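Local coordinates for bromodomain factor 2 protein (Trypanosoma cruzi, PDB 6NIM) that probably recognises acetylated lysines, as bromodomains do, and binds the bromodomain inhibitor bromosporine, at residues Ala14-Phe19 with Cys111-Asp116; Leu29-His34 with Thr91-Gln96. One frame throughout, in Å; residues are numbered along the deposited sequence. Where two conformers were deposited one is given.

Interaction 1. Residues Ala14-Phe19 with Cys111-Asp116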
loop_
_atom_site.group_PDB
_atom_site.type_symbol
_atom_site.label_atom_id
_atom_site.label_comp_id
_atom_site.label_asym_id
_atom_site.label_seq_id
_atom_site.Cartn_x
_atom_site.Cartn_y
_atom_site.Cartn_z
ATOM N N ALA A 14 9.409 21.317 1.429
ATOM C CA ALA A 14 8.644 22.357 0.690
ATOM C C ALA A 14 7.785 21.651 -0.361
ATOM O O ALA A 14 6.575 21.942 -0.446
ATOM C CB ALA A 14 9.562 23.384 0.066
ATOM N N ARG A 15 8.394 20.760 -1.137
ATOM C CA ARG A 15 7.702 20.126 -2.298
ATOM C C ARG A 15 6.656 19.136 -1.781
ATOM O O ARG A 15 5.561 19.076 -2.354
ATOM C CB ARG A 15 8.711 19.447 -3.211
ATOM C CG ARG A 15 9.637 20.412 -3.927
ATOM C CD ARG A 15 10.670 19.560 -4.616
ATOM N NE ARG A 15 11.801 20.304 -5.103
ATOM C CZ ARG A 15 11.795 20.976 -6.234
ATOM N NH1 ARG A 15 10.685 21.028 -6.945
ATOM N NH2 ARG A 15 12.887 21.593 -6.657
ATOM N N CYS A 16 6.946 18.414 -0.702
ATOM C CA CYS A 16 5.932 17.510 -0.106
ATOM C C CYS A 16 4.745 18.317 0.424
ATOM O O CYS A 16 3.613 17.845 0.322
ATOM C CB CYS A 16 6.534 16.636 0.980
ATOM S SG CYS A 16 7.616 15.358 0.309
ATOM N N LEU A 17 4.980 19.439 1.114
ATOM C CA LEU A 17 3.879 20.274 1.625
ATOM C C LEU A 17 3.084 20.844 0.449
ATOM O O LEU A 17 1.846 20.896 0.559
ATOM C CB LEU A 17 4.426 21.379 2.541
ATOM C CG LEU A 17 4.905 20.836 3.881
ATOM C CD1 LEU A 17 5.757 21.867 4.622
ATOM C CD2 LEU A 17 3.715 20.389 4.735
ATOM N N ALA A 18 3.766 21.243 -0.634
ATOM C CA ALA A 18 3.085 21.814 -1.823
ATOM C C ALA A 18 2.157 20.735 -2.380
ATOM O O ALA A 18 0.999 21.029 -2.761
ATOM C CB ALA A 18 4.093 22.261 -2.852
ATOM N N PHE A 19 2.665 19.504 -2.420
ATOM C CA PHE A 19 1.920 18.319 -2.919
ATOM C C PHE A 19 0.653 18.105 -2.088
ATOM O O PHE A 19 -0.447 18.022 -2.649
ATOM C CB PHE A 19 2.878 17.126 -2.886
ATOM C CG PHE A 19 2.290 15.751 -3.047
ATOM C CD1 PHE A 19 1.455 15.441 -4.115
ATOM C CD2 PHE A 19 2.664 14.733 -2.186
ATOM C CE1 PHE A 19 0.984 14.146 -4.284
ATOM C CE2 PHE A 19 2.171 13.445 -2.354
ATOM C CZ PHE A 19 1.367 13.145 -3.432
ATOM N N CYS A 111 4.487 19.169 -8.631
ATOM C CA CYS A 111 5.143 19.832 -7.462
ATOM C C CYS A 111 6.654 19.545 -7.424
ATOM O O CYS A 111 7.321 19.937 -6.424
ATOM C CB CYS A 111 4.455 19.441 -6.163
ATOM S SG CYS A 111 2.731 19.980 -6.079
ATOM N N GLY A 112 7.218 18.958 -8.477
ATOM C CA GLY A 112 8.668 18.765 -8.614
ATOM C C GLY A 112 9.160 17.512 -7.911
ATOM O O GLY A 112 10.363 17.385 -7.757
ATOM N N LEU A 113 8.267 16.635 -7.462
ATOM C CA LEU A 113 8.657 15.396 -6.765
ATOM C C LEU A 113 8.952 14.315 -7.790
ATOM O O LEU A 113 8.249 14.255 -8.823
ATOM C CB LEU A 113 7.524 14.956 -5.839
ATOM C CG LEU A 113 7.302 15.869 -4.637
ATOM C CD1 LEU A 113 6.028 15.509 -3.928
ATOM C CD2 LEU A 113 8.469 15.768 -3.674
ATOM N N SER A 114 9.875 13.425 -7.457
ATOM C CA SER A 114 10.143 12.226 -8.289
ATOM C C SER A 114 9.115 11.164 -7.900
ATOM O O SER A 114 8.800 11.095 -6.715
ATOM C CB SER A 114 11.537 11.736 -8.074
ATOM O OG SER A 114 12.418 12.645 -8.702
ATOM N N VAL A 115 8.689 10.336 -8.845
ATOM C CA VAL A 115 7.731 9.233 -8.542
ATOM C C VAL A 115 8.329 7.915 -9.055
ATOM O O VAL A 115 9.130 7.927 -10.024
ATOM C CB VAL A 115 6.332 9.513 -9.105
ATOM C CG1 VAL A 115 5.774 10.844 -8.615
ATOM C CG2 VAL A 115 6.291 9.432 -10.610
ATOM N N ASP A 116 7.929 6.823 -8.429
ATOM C CA ASP A 116 8.293 5.449 -8.877
ATOM C C ASP A 116 7.018 4.828 -9.453
ATOM O O ASP A 116 6.235 4.246 -8.700
ATOM C CB ASP A 116 8.920 4.708 -7.694
ATOM C CG ASP A 116 9.455 3.341 -8.050
ATOM O OD1 ASP A 116 9.019 2.777 -9.093
ATOM O OD2 ASP A 116 10.305 2.878 -7.300
#

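Interaction 2. Residues Leu29-His34 with Thr91-Gln96. With SO4 (sulfate ion), chain D.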
loop_
_atom_site.group_PDB
_atom_site.type_symbol
_atom_site.label_atom_id
_atom_site.label_comp_id
_atom_site.label_asym_id
_atom_site.label_seq_id
_atom_site.Cartn_x
_atom_site.Cartn_y
_atom_site.Cartn_z
ATOM N N LEU A 29 -15.007 17.290 -2.001
ATOM C CA LEU A 29 -15.869 16.725 -0.933
ATOM C C LEU A 29 -15.268 16.981 0.460
ATOM O O LEU A 29 -15.948 16.725 1.445
ATOM C CB LEU A 29 -16.094 15.242 -1.219
ATOM C CG LEU A 29 -16.955 14.954 -2.445
ATOM C CD1 LEU A 29 -16.924 13.469 -2.792
ATOM C CD2 LEU A 29 -18.398 15.407 -2.210
ATOM N N LYS A 30 -14.026 17.440 0.553
ATOM C CA LYS A 30 -13.287 17.601 1.829
ATOM C C LYS A 30 -13.224 16.269 2.599
ATOM O O LYS A 30 -13.237 16.261 3.853
ATOM C CB LYS A 30 -13.951 18.716 2.636
ATOM C CG LYS A 30 -14.072 20.032 1.894
ATOM C CD LYS A 30 -14.529 21.152 2.811
ATOM C CE LYS A 30 -14.921 22.383 2.031
ATOM N NZ LYS A 30 -13.751 22.972 1.345
ATOM N N MET A 31 -13.146 15.155 1.879
ATOM C CA MET A 31 -13.237 13.807 2.476
ATOM C C MET A 31 -11.854 13.360 2.977
ATOM O O MET A 31 -11.762 12.348 3.682
ATOM C CB MET A 31 -13.788 12.822 1.439
ATOM C CG MET A 31 -12.904 12.672 0.236
ATOM S SD MET A 31 -13.593 11.548 -1.008
ATOM C CE MET A 31 -13.324 9.961 -0.215
ATOM N N PHE A 32 -10.801 14.108 2.645
ATOM C CA PHE A 32 -9.402 13.779 3.007
ATOM C C PHE A 32 -8.798 14.854 3.932
ATOM O O PHE A 32 -7.609 14.752 4.260
ATOM C CB PHE A 32 -8.543 13.677 1.744
ATOM C CG PHE A 32 -8.919 12.605 0.751
ATOM C CD1 PHE A 32 -9.036 11.273 1.132
ATOM C CD2 PHE A 32 -9.151 12.940 -0.577
ATOM C CE1 PHE A 32 -9.358 10.298 0.204
ATOM C CE2 PHE A 32 -9.456 11.958 -1.505
ATOM C CZ PHE A 32 -9.565 10.647 -1.116
ATOM N N HIS A 33 -9.558 15.871 4.331
ATOM C CA HIS A 33 -8.967 17.019 5.064
ATOM C C HIS A 33 -8.586 16.601 6.488
ATOM O O HIS A 33 -7.600 17.140 6.998
ATOM C CB HIS A 33 -9.863 18.266 5.026
ATOM C CG HIS A 33 -9.844 19.000 3.734
ATOM N ND1 HIS A 33 -10.521 20.196 3.559
ATOM C CD2 HIS A 33 -9.273 18.707 2.546
ATOM C CE1 HIS A 33 -10.374 20.607 2.318
ATOM N NE2 HIS A 33 -9.596 19.716 1.678
ATOM N N HIS A 34 -9.378 15.750 7.144
ATOM C CA HIS A 34 -9.284 15.510 8.609
ATOM C C HIS A 34 -9.435 14.030 8.921
ATOM O O HIS A 34 -10.046 13.295 8.147
ATOM C CB HIS A 34 -10.325 16.369 9.342
ATOM C CG HIS A 34 -10.084 17.828 9.144
ATOM N ND1 HIS A 34 -9.024 18.501 9.749
ATOM C CD2 HIS A 34 -10.752 18.743 8.417
ATOM C CE1 HIS A 34 -9.040 19.760 9.360
ATOM N NE2 HIS A 34 -10.099 19.937 8.565
ATOM N N THR A 91 -20.691 5.465 -5.056
ATOM C CA THR A 91 -20.872 6.717 -4.265
ATOM C C THR A 91 -19.926 7.798 -4.782
ATOM O O THR A 91 -18.894 7.469 -5.433
ATOM C CB THR A 91 -20.691 6.537 -2.757
ATOM O OG1 THR A 91 -19.301 6.326 -2.511
ATOM C CG2 THR A 91 -21.536 5.403 -2.223
ATOM N N GLU A 92 -20.261 9.055 -4.508
ATOM C CA GLU A 92 -19.444 10.215 -4.949
ATOM C C GLU A 92 -18.087 10.177 -4.225
ATOM O O GLU A 92 -17.083 10.567 -4.851
ATOM C CB GLU A 92 -20.242 11.511 -4.793
ATOM C CG GLU A 92 -21.163 11.791 -5.982
ATOM C CD GLU A 92 -20.494 11.788 -7.361
ATOM O OE1 GLU A 92 -19.792 12.769 -7.689
ATOM O OE2 GLU A 92 -20.617 10.786 -8.088
ATOM N N TRP A 93 -18.045 9.674 -2.989
ATOM C CA TRP A 93 -16.798 9.545 -2.174
ATOM C C TRP A 93 -15.880 8.499 -2.820
ATOM O O TRP A 93 -14.679 8.780 -3.073
ATOM C CB TRP A 93 -17.181 9.216 -0.736
ATOM C CG TRP A 93 -17.969 10.335 -0.134
ATOM C CD1 TRP A 93 -17.502 11.482 0.444
ATOM C CD2 TRP A 93 -19.399 10.451 -0.150
ATOM N NE1 TRP A 93 -18.550 12.291 0.793
ATOM C CE2 TRP A 93 -19.723 11.685 0.439
ATOM C CE3 TRP A 93 -20.426 9.633 -0.636
ATOM C CZ2 TRP A 93 -21.041 12.124 0.558
ATOM C CZ3 TRP A 93 -21.731 10.059 -0.493
ATOM C CH2 TRP A 93 -22.028 11.286 0.094
ATOM N N HIS A 94 -16.429 7.345 -3.189
ATOM C CA HIS A 94 -15.642 6.310 -3.891
ATOM C C HIS A 94 -15.117 6.858 -5.220
ATOM O O HIS A 94 -13.951 6.573 -5.588
ATOM C CB HIS A 94 -16.471 5.050 -4.077
ATOM C CG HIS A 94 -15.708 3.914 -4.692
ATOM N ND1 HIS A 94 -15.187 2.894 -3.927
ATOM C CD2 HIS A 94 -15.442 3.596 -5.978
ATOM C CE1 HIS A 94 -14.605 2.012 -4.692
ATOM N NE2 HIS A 94 -14.747 2.413 -5.980
ATOM N N GLN A 95 -15.948 7.624 -5.929
ATOM C CA GLN A 95 -15.589 8.141 -7.259
ATOM C C GLN A 95 -14.486 9.197 -7.125
ATOM O O GLN A 95 -13.574 9.151 -7.919
ATOM C CB GLN A 95 -16.786 8.737 -7.993
ATOM C CG GLN A 95 -16.466 8.957 -9.460
ATOM C CD GLN A 95 -17.663 9.422 -10.233
ATOM O OE1 GLN A 95 -17.825 10.622 -10.451
ATOM N NE2 GLN A 95 -18.548 8.474 -10.540
ATOM N N GLN A 96 -14.566 10.111 -6.143
ATOM C CA GLN A 96 -13.473 11.097 -5.948
ATOM C C GLN A 96 -12.168 10.356 -5.623
ATOM O O GLN A 96 -11.112 10.756 -6.112
ATOM C CB GLN A 96 -13.782 12.147 -4.886
ATOM C CG GLN A 96 -12.769 13.288 -4.962
ATOM C CD GLN A 96 -12.942 14.287 -3.848
ATOM O OE1 GLN A 96 -13.867 15.093 -3.858
ATOM N NE2 GLN A 96 -12.025 14.250 -2.901
HETATM S S SO4 D . -12.031 22.267 5.962
HETATM O O1 SO4 D . -11.262 22.899 6.994
HETATM O O2 SO4 D . -11.711 20.864 5.924
HETATM O O3 SO4 D . -11.717 22.876 4.678
HETATM O O4 SO4 D . -13.436 22.416 6.235
HETATM O O HOH W 1 -17.419 14.573 2.505
#

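Interaction 1. Residues Ala14-Phe19 with Cys111-Asp116
Apolar and van der Waals packing joins Arg15, Cys16, Ala18 and Phe19, near the start of helix 13-26, to Cys111, Gly112 and Leu113, where the chain leaves helix 92-110. The backbones come nearest at Arg15 and Cys111, whose CA atoms are 5.8 Å apart. The small side chains of Cys111 and Ala18 suit such closeness: the Cys111 sulfur lies against the helix backbone, SG 3.7 Å from Phe19 CA, and also meets the methyl of Ala18. Leu113 forks over the helix. Leu113 CD1 reaches Phe19 CB at 3.7 Å, while Leu113 CD2 rests on Arg15 CB at 3.7 Å and touches the sulfur of Cys16 more loosely. Leu113 and Phe19 cross at about a right angle; with CG of Phe19 anti to its N (chi1 167°), the ring runs on into the core, toward Val107 and Ala108 of helix 92-110 and Val76 of helix 69-86.

Arg15 supplies mainly its aliphatic stem, with CG 3.4 Å from Cys111 O. Extended from CG to NE, the chain carries the guanidinium along the turn, an edge facing that carbonyl and NH1 3.5 Å from Gly112 CA. Glycine suits this place, since its phi is positive (84°) and it has no side chain to crowd the arginine. Leu113 N is hydrogen-bonded to Ala108 O and Gly112 N to Arg109 O: a Schellman motif ending the last helix of the bromodomain's four-helix bundle.

Interaction 2. Residues Leu29-His34 with Thr91-Gln96
Met31 and Trp93 mark the closest approach of the two backbones, CA to CA 7.2 Å, where the irregular start of the bromodomain ZA loop passes the first turn of the last bundle helix. Thr91 is the N-cap of that helix, its OG1 accepting from His94 N, a capping bond at the start of the turn bearing Trp93 and Gln96. Leu29 lays CD1 over one face of the indole in a CH-pi contact, 4.2 Å from the centroid of the five-membered ring. Met31 slides past Gln96 in the opposite direction; the long, flexible thioether brings CE to 3.4 Å from Trp93 O, and SD makes an oblique Met-aromatic contact with the indole. A water accepts from Trp93 NE1 and donates to Leu29 O, adding a polar link between the segments. On the far side of the loop His33 ND1 donates to O2 of a sulfate, probably from the crystallisation liquor, at 2.7 Å. An amide suits position 96 because it can donate and accept at once: Gln96 NE2 gives a hydrogen bond to Asp27 OD1, while Gln96 OE1 accepts from Leu29 N on an in-plane lone pair, at 3.1 Å and 162° at the hydrogen.

In the fold
From the N terminus the chain enters helix 13-26, whose early turns form one half of interaction 1, and then the ZA loop, whose early part includes residues 29-34 of interaction 2. After helices 44-47, 54-62 and 69-86 it reaches residues 91-96, closing interaction 2 across 56 intervening residues. The rest of helix 92-110 runs back along the bundle, and residues 111-116 close interaction 1, so the second loop lies wholly within the first and the two do not cross. The contacts sit on opposite sides of the chain's centre, their own centres about 22 Å apart. Both join parts at or next to the first and last long helices, one at each end of the bundle.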